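Local coordinates for protein chitinase (Thermococcus chitonophagus, PDB 5XSW) that probably hydrolyses chitin chains from within as an endochitinase, with sugar bound in a pocket of this part of the protein, at residues N126-L129 and S130-I133; A418-D421 and E422-N425. One frame throughout, in Å; residues are numbered along the deposited sequence.

Contact 1 of 2, residues N126-L129 and S130-I133; sequences NFTL and SDLI
F127 and T128 meet D131 and L132 round a pair of tight, overlapping turns, in the loop between strand 98-104 and helix 136-139. The main-chain bonds span three and four residues: D131 N to T128 O at 2.9 Å, L132 N to L129 O at 3.0 Å, and I133 N to the same L129 O, which therefore accepts twice. I133 N arrives in that carbonyl's plane, whereas L132 N comes from well above it. The D131 side chain adds a bond in return: its OD2 accepts the N-H of T128 at 3.0 Å, the donor standing 37° out of the carboxylate plane. The other carboxylate oxygen, OD1, is bonded to S121 OG, so both oxygens have partners. Replacing D131 by alanine removes both oxygens and is likely to leave T128 N and S121 OG without these acceptors. The packed side is apolar: F127 CE1 lies 3.9 Å from L132 CD2, the two side chains meeting obliquely; the ring also meets that of W122, and the F127 side chain touches A434 of helix 421-439. A chi1 of 54° turns the F127 ring so that CD1 and CE1 lie beside the L132 methyl CD2. The solvent side is looser. L129 and S130 are exposed there, and a water bonded to S130 OG at 3.1 Å reaches T128 OG1 by a weak bond of 3.4 Å.

Contact 2 of 2, residues A418-D421 and E422-N425; sequences AISD and EEWN
S420 and E423 form a capping box at the start of helix 421-439, with S420 as the N-cap. Two reciprocal hydrogen bonds define it. S420 OG accepts from E423 N at 3.1 Å, and E423 OE2 accepts from S420 N at 2.8 Å, along a nearly straight N-H...O path of 172° that reaches the anti side of the carboxylate. S420 OG is placed for its bond by a chi1 of 67°, which sets it between the residue's own N and carbonyl carbon, while the extended E423 chain carries its carboxylate back to the N-H just before the helix. Main-chain bonds then take over: W424 N to S420 O and N425 N to D421 O, both 2.8 Å, are the first rungs of the helix.

The apolar contacts come from I419. Its CG2 packs on E423 CB at 3.7 Å, and its CD1 approaches the edge of the W424 indole, 3.9 Å from CZ3. Around this helix start, W424 makes a cation-pi contact with R410 of helix 399-412, and I419 touches W464 and P465 in the loop that follows helix 449-461.

In the fold
Contact 1 comes first along the chain, in the loop between strand 98-104 and helix 136-139, and contact 2 follows nearly 300 residues later, where the loop after helix 399-412 runs into helix 421-439. Their centres are 22 Å apart and their nearest atoms about 10 Å, so they do not touch, yet both lie on the same side of the chain's centre. Helix 421-439 joins them: contact 2 caps and begins it, and residues farther along it, D430, R433, A434 and L438, receive the side chains or main chain of contact 1. The helix thus brings an early loop against a late part of the helical region.

Contact 1 of 2, residues N126-L129 and S130-I133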
loop_
_atom_site.group_PDB
_atom_site.type_symbol
_atom_site.label_atom_id
_atom_site.label_comp_id
_atom_site.label_asym_id
_atom_site.label_seq_id
_atom_site.Cartn_x
_atom_site.Cartn_y
_atom_site.Cartn_z
ATOM N N ASN A 126 7.330 26.083 35.588
ATOM C CA ASN A 126 7.128 25.833 36.999
ATOM C C ASN A 126 5.664 25.769 37.375
ATOM O O ASN A 126 5.242 26.396 38.339
ATOM C CB ASN A 126 7.884 26.880 37.835
ATOM C CG ASN A 126 9.409 26.656 37.805
ATOM O OD1 ASN A 126 9.896 25.507 37.714
ATOM N ND2 ASN A 126 10.168 27.751 37.868
ATOM N N PHE A 127 4.894 24.964 36.643
ATOM C CA PHE A 127 3.535 24.676 37.059
ATOM C C PHE A 127 3.490 23.855 38.335
ATOM O O PHE A 127 4.469 23.215 38.730
ATOM C CB PHE A 127 2.763 23.922 35.951
ATOM C CG PHE A 127 3.469 22.656 35.473
ATOM C CD1 PHE A 127 3.252 21.439 36.090
ATOM C CD2 PHE A 127 4.361 22.714 34.392
ATOM C CE1 PHE A 127 3.896 20.266 35.627
ATOM C CE2 PHE A 127 5.013 21.551 33.938
ATOM C CZ PHE A 127 4.777 20.345 34.560
ATOM N N THR A 128 2.327 23.832 38.963
ATOM C CA THR A 128 2.134 23.119 40.226
ATOM C C THR A 128 1.100 22.019 40.104
ATOM O O THR A 128 0.470 21.889 39.059
ATOM C CB THR A 128 1.648 24.106 41.341
ATOM O OG1 THR A 128 0.290 24.448 41.073
ATOM C CG2 THR A 128 2.472 25.389 41.315
ATOM N N LEU A 129 0.857 21.280 41.181
ATOM C CA LEU A 129 -0.066 20.144 41.132
ATOM C C LEU A 129 -1.477 20.562 40.725
ATOM O O LEU A 129 -2.188 19.829 39.998
ATOM C CB LEU A 129 -0.100 19.421 42.481
ATOM C CG LEU A 129 -0.938 18.160 42.634
ATOM C CD1 LEU A 129 -0.417 17.112 41.613
ATOM C CD2 LEU A 129 -0.872 17.584 44.041
ATOM N N SER A 130 -1.885 21.742 41.197
ATOM C CA SER A 130 -3.199 22.300 40.870
ATOM C C SER A 130 -3.289 22.703 39.419
ATOM O O SER A 130 -4.369 22.809 38.896
ATOM C CB SER A 130 -3.514 23.548 41.734
ATOM O OG SER A 130 -3.488 23.183 43.089
ATOM N N ASP A 131 -2.157 22.983 38.791
ATOM C CA ASP A 131 -2.146 23.280 37.390
ATOM C C ASP A 131 -2.382 21.972 36.560
ATOM O O ASP A 131 -2.605 22.045 35.357
ATOM C CB ASP A 131 -0.830 23.923 36.963
ATOM C CG ASP A 131 -0.670 25.337 37.518
ATOM O OD1 ASP A 131 -1.708 25.973 37.720
ATOM O OD2 ASP A 131 0.480 25.786 37.723
ATOM N N LEU A 132 -2.324 20.824 37.219
ATOM C CA LEU A 132 -2.496 19.542 36.533
ATOM C C LEU A 132 -3.840 18.957 36.816
ATOM O O LEU A 132 -4.423 18.361 35.947
ATOM C CB LEU A 132 -1.404 18.513 36.952
ATOM C CG LEU A 132 0.022 18.864 36.582
ATOM C CD1 LEU A 132 1.035 17.885 37.243
ATOM C CD2 LEU A 132 0.262 18.890 35.055
ATOM N N ILE A 133 -4.309 19.050 38.056
ATOM C CA ILE A 133 -5.527 18.365 38.468
ATOM C C ILE A 133 -6.609 19.377 38.837
ATOM O O ILE A 133 -6.519 20.059 39.852
ATOM C CB ILE A 133 -5.281 17.425 39.639
ATOM C CG1 ILE A 133 -4.173 16.394 39.284
ATOM C CG2 ILE A 133 -6.591 16.774 40.086
ATOM C CD1 ILE A 133 -4.030 15.256 40.306
HETATM O O HOH W 1 -0.620 23.268 44.142
#

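Contact 2 of 2, residues A418-D421 and E422-N425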
loop_
_atom_site.group_PDB
_atom_site.type_symbol
_atom_site.label_atom_id
_atom_site.label_comp_id
_atom_site.label_asym_id
_atom_site.label_seq_id
_atom_site.Cartn_x
_atom_site.Cartn_y
_atom_site.Cartn_z
ATOM N N ALA A 418 9.828 19.067 12.718
ATOM C CA ALA A 418 8.517 19.269 13.305
ATOM C C ALA A 418 8.667 19.772 14.720
ATOM O O ALA A 418 7.950 20.659 15.147
ATOM C CB ALA A 418 7.683 17.974 13.281
ATOM N N ILE A 419 9.553 19.140 15.476
ATOM C CA ILE A 419 9.791 19.521 16.854
ATOM C C ILE A 419 11.319 19.597 17.018
ATOM O O ILE A 419 12.010 18.595 16.805
ATOM C CB ILE A 419 9.204 18.501 17.854
ATOM C CG1 ILE A 419 7.727 18.192 17.540
ATOM C CG2 ILE A 419 9.408 18.991 19.316
ATOM C CD1 ILE A 419 7.094 17.139 18.466
ATOM N N SER A 420 11.857 20.774 17.349
ATOM C CA SER A 420 13.323 20.905 17.479
ATOM C C SER A 420 13.830 20.190 18.709
ATOM O O SER A 420 13.041 19.862 19.607
ATOM C CB SER A 420 13.737 22.371 17.553
ATOM O OG SER A 420 13.265 22.947 18.760
ATOM N N ASP A 421 15.146 19.993 18.791
ATOM C CA ASP A 421 15.737 19.374 19.987
ATOM C C ASP A 421 15.401 20.170 21.240
ATOM O O ASP A 421 15.075 19.600 22.280
ATOM C CB ASP A 421 17.247 19.238 19.846
ATOM C CG ASP A 421 17.628 18.212 18.810
ATOM O OD1 ASP A 421 16.895 18.118 17.809
ATOM O OD2 ASP A 421 18.629 17.481 18.994
ATOM N N GLU A 422 15.427 21.490 21.116
ATOM C CA GLU A 422 15.200 22.358 22.260
ATOM C C GLU A 422 13.770 22.238 22.726
ATOM O O GLU A 422 13.505 22.222 23.931
ATOM C CB GLU A 422 15.499 23.820 21.921
ATOM C CG GLU A 422 16.959 24.119 21.606
ATOM C CD GLU A 422 17.179 25.579 21.219
ATOM O OE1 GLU A 422 16.194 26.361 21.253
ATOM O OE2 GLU A 422 18.335 25.937 20.884
ATOM N N GLU A 423 12.853 22.210 21.757
ATOM C CA GLU A 423 11.439 22.014 22.038
ATOM C C GLU A 423 11.226 20.655 22.704
ATOM O O GLU A 423 10.543 20.561 23.736
ATOM C CB GLU A 423 10.621 22.146 20.747
ATOM C CG GLU A 423 10.629 23.576 20.216
ATOM C CD GLU A 423 10.087 23.762 18.774
ATOM O OE1 GLU A 423 9.674 24.906 18.486
ATOM O OE2 GLU A 423 10.083 22.814 17.934
ATOM N N TRP A 424 11.851 19.614 22.152
ATOM C CA TRP A 424 11.697 18.263 22.713
ATOM C C TRP A 424 12.238 18.218 24.146
ATOM O O TRP A 424 11.626 17.637 25.054
ATOM C CB TRP A 424 12.389 17.203 21.837
ATOM C CG TRP A 424 11.980 15.843 22.268
ATOM C CD1 TRP A 424 12.581 15.064 23.223
ATOM C CD2 TRP A 424 10.824 15.112 21.825
ATOM N NE1 TRP A 424 11.888 13.879 23.365
ATOM C CE2 TRP A 424 10.806 13.888 22.524
ATOM C CE3 TRP A 424 9.831 15.351 20.868
ATOM C CZ2 TRP A 424 9.814 12.919 22.317
ATOM C CZ3 TRP A 424 8.851 14.379 20.660
ATOM C CH2 TRP A 424 8.850 13.186 21.392
ATOM N N ASN A 425 13.399 18.840 24.361
ATOM C CA ASN A 425 13.985 18.894 25.707
ATOM C C ASN A 425 13.117 19.654 26.662
ATOM O O ASN A 425 12.913 19.220 27.793
ATOM C CB ASN A 425 15.382 19.540 25.665
ATOM C CG ASN A 425 16.377 18.678 24.948
ATOM O OD1 ASN A 425 16.220 17.457 24.888
ATOM N ND2 ASN A 425 17.402 19.298 24.383
#